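Local coordinates for protein chorismate synthase (Aquifex aeolicus, PDB 1Q1L) that probably catalyses the anti-1,4-elimination of phosphate from 5-enolpyruvylshikimate-3-phosphate to give chorismate, using reduced FMN as cofactor, in the last step of the shikimate pathway, at residues Ala278-Gly282 against Ser283-Asp287; Lys173-Glu176 against Glu177-Asp180; Glu38-Asn41 against His42-Arg46. All coordinates share one frame; numbering follows the deposited sequence.

Contact 1. Residues Ala278-Gly282 against Ser283-Asp287; sequences ARRFG and SQVHD
Phe281 and Gln284 meet where the chain doubles back on itself, and their side chains cross obliquely, the phenyl ring and the amide lying 45° apart. CD of Gln284 comes to 3.4 Å from CD2 of Phe281. The glutamine gets there through an unusual first torsion, chi1 27°, off any staggered position, which swings CG back over the Phe281 backbone, 3.0 Å from Phe281 O. Extended beyond CG, the chain brings the amide against the backbone between Arg280 and Phe281.

Arg280 reaches the same residue from another direction. Its chain is extended from CG to NE, and the edge of its guanidinium, in plane, faces the backbone carbonyl of Gln284; NH1 lies 3.4 Å from Gln284 O, a weak hydrogen bond. Nearer its root, CB of Arg280 packs against CG2 of Val285 at 3.6 Å.

The backbone itself is closely tied. Gln284 N donates to Phe281 O at 2.8 Å. Gly282 O is gripped twice: Val285 N approaches from above the carbonyl plane at 3.1 Å, while His286 N comes almost straight onto the end of the C=O bond at 2.9 Å.

A second subunit covers this surface: its Glu225 accepts a hydrogen bond from Ser283 N, and its Pro325 packs on Val285. The Gln284 and Val285 bonds close two overlapping type I beta-turns, Phe281-Gln284 and Gly282-Val285, and the His286 bond extends the bend by one residue, in the loop between strands 266-271 and 289-292 at a subunit interface of the tetramer.

Contact 2. Residues Lys173-Glu176 against Glu177-Asp180; sequences KEVE and ELKD
Three successive bends in Lys179, chi2 -106°, chi3 81° and chi4 69°, curl its chain back on itself and bring the ammonium group toward Glu174, whose own carboxylate is carried out on a chain extended beyond CG. The two side chains cross at about a right angle, and Lys179 NZ ends 3.5 Å from Glu174 OE1 in a salt bridge whose hydrogen bond is weak. Glu176 runs alongside the lysine instead: its OE2 lies 3.2 Å from Lys179 CD, and a long ion pair to NZ makes the lysine the hub of a three-residue network. A water completes the grip, accepting from Lys179 NZ at 2.9 Å and donating to Val175 O.

The backbone beneath makes two overlapping type I beta-turns, a single 3-10-like turn that leads the chain away from strand 173-174, an edge strand, within this chain, of a five-stranded antiparallel sheet. Leu178 N closes the first on Val175 O at 3.1 Å, and Lys179 N the second on Glu176 O at 3.2 Å.

Val175 and Leu178 carry the apolar side of the turn, pointing the same way with CG1 of Val175 3.6 Å from CG of Leu178. Leu178 reaches Phe166 and Val168 on strand 162-170, while Val175 packs against Phe206 and against Phe213 of helix 210-221.

Contact 3. Residues Glu38-Asn41 against His42-Arg46; sequences EEIN and HELRR
Arg45 grips Glu38 from two helical turns further along: NH2 donates to the syn lone pair of Glu38 OE2 at 2.8 Å, a salt bridge whose hydrogen bond is nearly straight (N-H...O 166°) and lies in the guanidinium plane. Glu38 sends its carboxylate forward along the helix, CG anti to the backbone N (chi1 169°) and the chain then bent at chi2 (44°). One face of the Arg45 guanidinium lies over the backbone near His42 CA, displaced toward the rim. Arg46 NH1 meets Glu43 OE1 at 2.8 Å, again on the syn lone pair, but this bond is clearly bent. Arg46 also pairs with Glu198 and Glu364, and Glu43 OE1 with Lys153, itself close to Arg46; positive and negative groups probably balance locally in this cluster.

All of this sits on helix 37-48, with the i to i+4 ladder underneath: His42 N to Glu38 O and Arg45 N to Asn41 O, both at 2.8 Å. A water donates to Glu39 O and, weakly, to Glu43 OE2. Asn41 directs OD1 to Ala64 N, while Glu39 pairs with Lys154.

Leu44 lies near Arg47, a predicted NADP(+)-binding residue. On the buried side Ile40 and Leu44 line up one turn apart, CG2 to CD1 4.3 Å, and press on the four-stranded antiparallel sheet at Ala64, Leu82 and Ile84.

Overall arrangement
All three contacts are local, yet they sit in different surroundings. Contact 1 is a surface contact of the chain; contacts 2 and 3 are partly buried. Contact 3, on a helix laid on the four-stranded sheet, and contact 1 lie on opposite sides of the chain's centre, their centres about 40 Å apart. Contact 2 starts on edge strand 173-174 and turns off it, and contact 1 lies in the loop after strand 266-271 of the same sheet. Contact 1 is held chiefly by backbone hydrogen bonds, whereas contacts 2 and 3 add salt bridges, in contact 3 one reaching a buried arginine, and apolar pairs packed into the fold. Arg279 makes a weak, long ion pair with Glu174 of a neighbouring subunit.

Contact 1. Residues Ala278-Gly282 against Ser283-Asp287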
# COMPACT_ATOMS: atom_id res chain seq x y z
N ALA A 278 -29.21 15.89 4.69
CA ALA A 278 -29.22 16.54 3.39
C ALA A 278 -30.56 17.18 3.09
O ALA A 278 -30.70 17.93 2.12
CB ALA A 278 -28.87 15.53 2.29
N ARG A 279 -31.56 16.90 3.93
CA ARG A 279 -32.90 17.45 3.75
C ARG A 279 -33.18 18.57 4.75
O ARG A 279 -34.22 19.22 4.68
CB ARG A 279 -33.96 16.36 3.93
CG ARG A 279 -33.62 15.06 3.24
CD ARG A 279 -34.69 14.01 3.47
NE ARG A 279 -34.19 12.67 3.17
CZ ARG A 279 -33.61 12.31 2.03
NH1 ARG A 279 -33.44 13.20 1.06
NH2 ARG A 279 -33.18 11.07 1.87
N ARG A 280 -32.25 18.79 5.68
CA ARG A 280 -32.43 19.82 6.70
C ARG A 280 -31.67 21.10 6.40
O ARG A 280 -30.84 21.15 5.49
CB ARG A 280 -31.98 19.29 8.06
CG ARG A 280 -32.79 18.13 8.61
CD ARG A 280 -32.36 17.86 10.04
NE ARG A 280 -33.10 16.77 10.67
CZ ARG A 280 -32.98 16.46 11.96
NH1 ARG A 280 -32.15 17.15 12.73
NH2 ARG A 280 -33.68 15.45 12.47
N PHE A 281 -31.96 22.13 7.19
CA PHE A 281 -31.29 23.42 7.05
C PHE A 281 -29.97 23.36 7.79
O PHE A 281 -29.84 22.67 8.80
CB PHE A 281 -32.16 24.54 7.63
CG PHE A 281 -33.43 24.78 6.87
CD1 PHE A 281 -33.39 25.20 5.55
CD2 PHE A 281 -34.67 24.59 7.48
CE1 PHE A 281 -34.58 25.43 4.83
CE2 PHE A 281 -35.85 24.81 6.78
CZ PHE A 281 -35.80 25.23 5.45
N GLY A 282 -28.97 24.09 7.30
CA GLY A 282 -27.68 24.09 7.95
C GLY A 282 -27.78 24.29 9.46
O GLY A 282 -27.09 23.61 10.22
N SER A 283 -28.64 25.20 9.89
CA SER A 283 -28.81 25.49 11.31
C SER A 283 -29.39 24.32 12.11
O SER A 283 -29.13 24.21 13.31
CB SER A 283 -29.68 26.73 11.50
OG SER A 283 -31.00 26.52 11.03
N GLN A 284 -30.17 23.47 11.46
CA GLN A 284 -30.75 22.33 12.17
C GLN A 284 -29.88 21.08 12.08
O GLN A 284 -30.28 20.00 12.49
CB GLN A 284 -32.17 22.04 11.65
CG GLN A 284 -32.44 22.47 10.22
CD GLN A 284 -33.88 22.25 9.81
OE1 GLN A 284 -34.81 22.62 10.54
NE2 GLN A 284 -34.09 21.65 8.64
N VAL A 285 -28.68 21.25 11.53
CA VAL A 285 -27.74 20.14 11.40
C VAL A 285 -26.50 20.47 12.22
O VAL A 285 -25.99 19.63 12.96
CB VAL A 285 -27.33 19.90 9.94
CG1 VAL A 285 -26.22 18.85 9.87
CG2 VAL A 285 -28.53 19.45 9.12
N HIS A 286 -26.04 21.71 12.08
CA HIS A 286 -24.85 22.21 12.78
C HIS A 286 -24.79 21.82 14.25
O HIS A 286 -25.73 22.04 15.00
CB HIS A 286 -24.79 23.73 12.66
CG HIS A 286 -23.66 24.35 13.43
ND1 HIS A 286 -22.34 24.13 13.12
CD2 HIS A 286 -23.67 25.17 14.51
CE1 HIS A 286 -21.57 24.78 13.98
NE2 HIS A 286 -22.35 25.42 14.83
N ASP A 287 -23.66 21.24 14.65
CA ASP A 287 -23.48 20.85 16.04
C ASP A 287 -22.76 22.01 16.74
O ASP A 287 -21.58 22.25 16.50
CB ASP A 287 -22.65 19.57 16.15
CG ASP A 287 -23.32 18.38 15.49
OD1 ASP A 287 -24.51 18.12 15.78
OD2 ASP A 287 -22.65 17.69 14.68

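Contact 2. Residues Lys173-Glu176 against Glu177-Asp180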
# COMPACT_ATOMS: atom_id res chain seq x y z
N LYS A 173 -40.62 -3.04 9.86
CA LYS A 173 -40.79 -2.70 11.27
C LYS A 173 -39.55 -2.04 11.87
O LYS A 173 -38.47 -2.63 11.91
CB LYS A 173 -41.14 -3.96 12.07
CG LYS A 173 -41.49 -3.66 13.52
CD LYS A 173 -42.02 -4.89 14.23
CE LYS A 173 -42.43 -4.54 15.65
NZ LYS A 173 -43.39 -3.40 15.67
N GLU A 174 -39.73 -0.82 12.36
CA GLU A 174 -38.63 -0.06 12.95
C GLU A 174 -38.79 0.16 14.45
O GLU A 174 -39.90 0.06 14.99
CB GLU A 174 -38.52 1.30 12.27
CG GLU A 174 -38.76 1.27 10.77
CD GLU A 174 -38.38 2.58 10.10
OE1 GLU A 174 -37.16 2.85 9.99
OE2 GLU A 174 -39.28 3.34 9.68
N VAL A 175 -37.68 0.45 15.13
CA VAL A 175 -37.73 0.73 16.55
C VAL A 175 -38.08 2.21 16.62
O VAL A 175 -37.23 3.08 16.49
CB VAL A 175 -36.36 0.49 17.23
CG1 VAL A 175 -36.42 0.93 18.69
CG2 VAL A 175 -36.00 -1.00 17.16
N GLU A 176 -39.37 2.48 16.82
CA GLU A 176 -39.88 3.84 16.87
C GLU A 176 -39.27 4.75 17.93
O GLU A 176 -39.15 5.95 17.72
CB GLU A 176 -41.40 3.80 17.03
CG GLU A 176 -42.09 2.98 15.95
CD GLU A 176 -41.85 3.53 14.55
OE1 GLU A 176 -42.31 2.89 13.57
OE2 GLU A 176 -41.22 4.60 14.41
N GLU A 177 -38.88 4.17 19.07
CA GLU A 177 -38.28 4.97 20.13
C GLU A 177 -36.98 5.64 19.69
O GLU A 177 -36.55 6.61 20.32
CB GLU A 177 -37.99 4.10 21.36
CG GLU A 177 -39.22 3.52 22.02
CD GLU A 177 -39.63 2.18 21.44
OE1 GLU A 177 -39.48 1.99 20.22
OE2 GLU A 177 -40.11 1.33 22.21
N LEU A 178 -36.37 5.15 18.62
CA LEU A 178 -35.10 5.71 18.16
C LEU A 178 -35.16 6.62 16.94
O LEU A 178 -34.13 6.92 16.35
CB LEU A 178 -34.11 4.57 17.88
CG LEU A 178 -33.94 3.57 19.03
CD1 LEU A 178 -32.98 2.46 18.62
CD2 LEU A 178 -33.43 4.30 20.26
N LYS A 179 -36.36 7.07 16.57
CA LYS A 179 -36.51 7.95 15.42
C LYS A 179 -35.86 9.31 15.68
O LYS A 179 -35.34 9.94 14.77
CB LYS A 179 -38.00 8.13 15.09
CG LYS A 179 -38.75 6.84 14.79
CD LYS A 179 -39.04 6.69 13.30
CE LYS A 179 -37.85 6.15 12.53
NZ LYS A 179 -37.57 4.73 12.89
N ASP A 180 -35.91 9.77 16.93
CA ASP A 180 -35.30 11.04 17.31
C ASP A 180 -33.82 10.70 17.55
O ASP A 180 -33.50 9.93 18.45
CB ASP A 180 -35.96 11.56 18.60
CG ASP A 180 -35.36 12.87 19.09
OD1 ASP A 180 -35.94 13.47 20.01
OD2 ASP A 180 -34.30 13.29 18.57
O HOH W 1 -35.74 2.97 14.24

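Contact 3. Residues Glu38-Asn41 against His42-Arg46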
# COMPACT_ATOMS: atom_id res chain seq x y z
N GLU A 38 -10.48 -16.34 24.80
CA GLU A 38 -11.84 -16.12 25.30
C GLU A 38 -12.40 -14.78 24.84
O GLU A 38 -13.58 -14.69 24.47
CB GLU A 38 -11.87 -16.19 26.83
CG GLU A 38 -13.18 -15.71 27.47
CD GLU A 38 -14.43 -16.23 26.76
OE1 GLU A 38 -14.48 -17.44 26.43
OE2 GLU A 38 -15.36 -15.43 26.54
N GLU A 39 -11.58 -13.74 24.85
CA GLU A 39 -12.01 -12.42 24.40
C GLU A 39 -12.41 -12.51 22.93
O GLU A 39 -13.39 -11.90 22.50
CB GLU A 39 -10.88 -11.41 24.57
CG GLU A 39 -10.62 -11.01 26.01
CD GLU A 39 -9.31 -10.27 26.18
OE1 GLU A 39 -9.28 -9.31 26.98
OE2 GLU A 39 -8.31 -10.65 25.53
N ILE A 40 -11.64 -13.26 22.16
CA ILE A 40 -11.92 -13.42 20.74
C ILE A 40 -13.17 -14.27 20.57
O ILE A 40 -14.08 -13.92 19.81
CB ILE A 40 -10.74 -14.07 20.00
CG1 ILE A 40 -9.51 -13.16 20.12
CG2 ILE A 40 -11.11 -14.32 18.55
CD1 ILE A 40 -8.27 -13.68 19.40
N ASN A 41 -13.22 -15.39 21.29
CA ASN A 41 -14.37 -16.28 21.21
C ASN A 41 -15.66 -15.57 21.59
O ASN A 41 -16.71 -15.81 21.00
CB ASN A 41 -14.16 -17.50 22.11
CG ASN A 41 -12.96 -18.34 21.69
OD1 ASN A 41 -12.61 -18.39 20.51
ND2 ASN A 41 -12.34 -19.01 22.65
N HIS A 42 -15.59 -14.68 22.58
CA HIS A 42 -16.79 -13.97 22.99
C HIS A 42 -17.42 -13.24 21.80
O HIS A 42 -18.64 -13.25 21.64
CB HIS A 42 -16.48 -12.95 24.08
CG HIS A 42 -17.70 -12.27 24.61
ND1 HIS A 42 -17.70 -10.97 25.08
CD2 HIS A 42 -18.98 -12.71 24.75
CE1 HIS A 42 -18.91 -10.64 25.47
NE2 HIS A 42 -19.71 -11.67 25.28
N GLU A 43 -16.59 -12.59 20.98
CA GLU A 43 -17.12 -11.87 19.82
C GLU A 43 -17.64 -12.85 18.78
O GLU A 43 -18.67 -12.60 18.14
CB GLU A 43 -16.04 -10.97 19.20
CG GLU A 43 -15.60 -9.81 20.08
CD GLU A 43 -16.75 -8.89 20.45
OE1 GLU A 43 -17.63 -8.64 19.60
OE2 GLU A 43 -16.77 -8.39 21.60
N LEU A 44 -16.95 -13.96 18.59
CA LEU A 44 -17.39 -14.96 17.62
C LEU A 44 -18.77 -15.49 18.02
O LEU A 44 -19.60 -15.78 17.16
CB LEU A 44 -16.38 -16.11 17.53
CG LEU A 44 -15.03 -15.71 16.93
CD1 LEU A 44 -14.09 -16.91 16.91
CD2 LEU A 44 -15.23 -15.16 15.52
N ARG A 45 -19.00 -15.61 19.33
CA ARG A 45 -20.28 -16.10 19.83
C ARG A 45 -21.43 -15.12 19.57
O ARG A 45 -22.55 -15.53 19.26
CB ARG A 45 -20.19 -16.42 21.32
CG ARG A 45 -19.37 -17.67 21.64
CD ARG A 45 -19.68 -18.20 23.03
NE ARG A 45 -19.30 -17.27 24.09
CZ ARG A 45 -18.06 -17.10 24.55
NH1 ARG A 45 -17.06 -17.81 24.05
NH2 ARG A 45 -17.83 -16.21 25.50
N ARG A 46 -21.15 -13.82 19.69
CA ARG A 46 -22.17 -12.81 19.45
C ARG A 46 -22.60 -12.83 17.98
O ARG A 46 -23.78 -12.68 17.68
CB ARG A 46 -21.64 -11.42 19.81
CG ARG A 46 -21.34 -11.24 21.30
CD ARG A 46 -20.79 -9.85 21.57
NE ARG A 46 -21.75 -8.80 21.23
CZ ARG A 46 -21.46 -7.72 20.51
NH1 ARG A 46 -20.22 -7.54 20.05
NH2 ARG A 46 -22.39 -6.81 20.26
O HOH W 2 -14.39 -9.61 23.57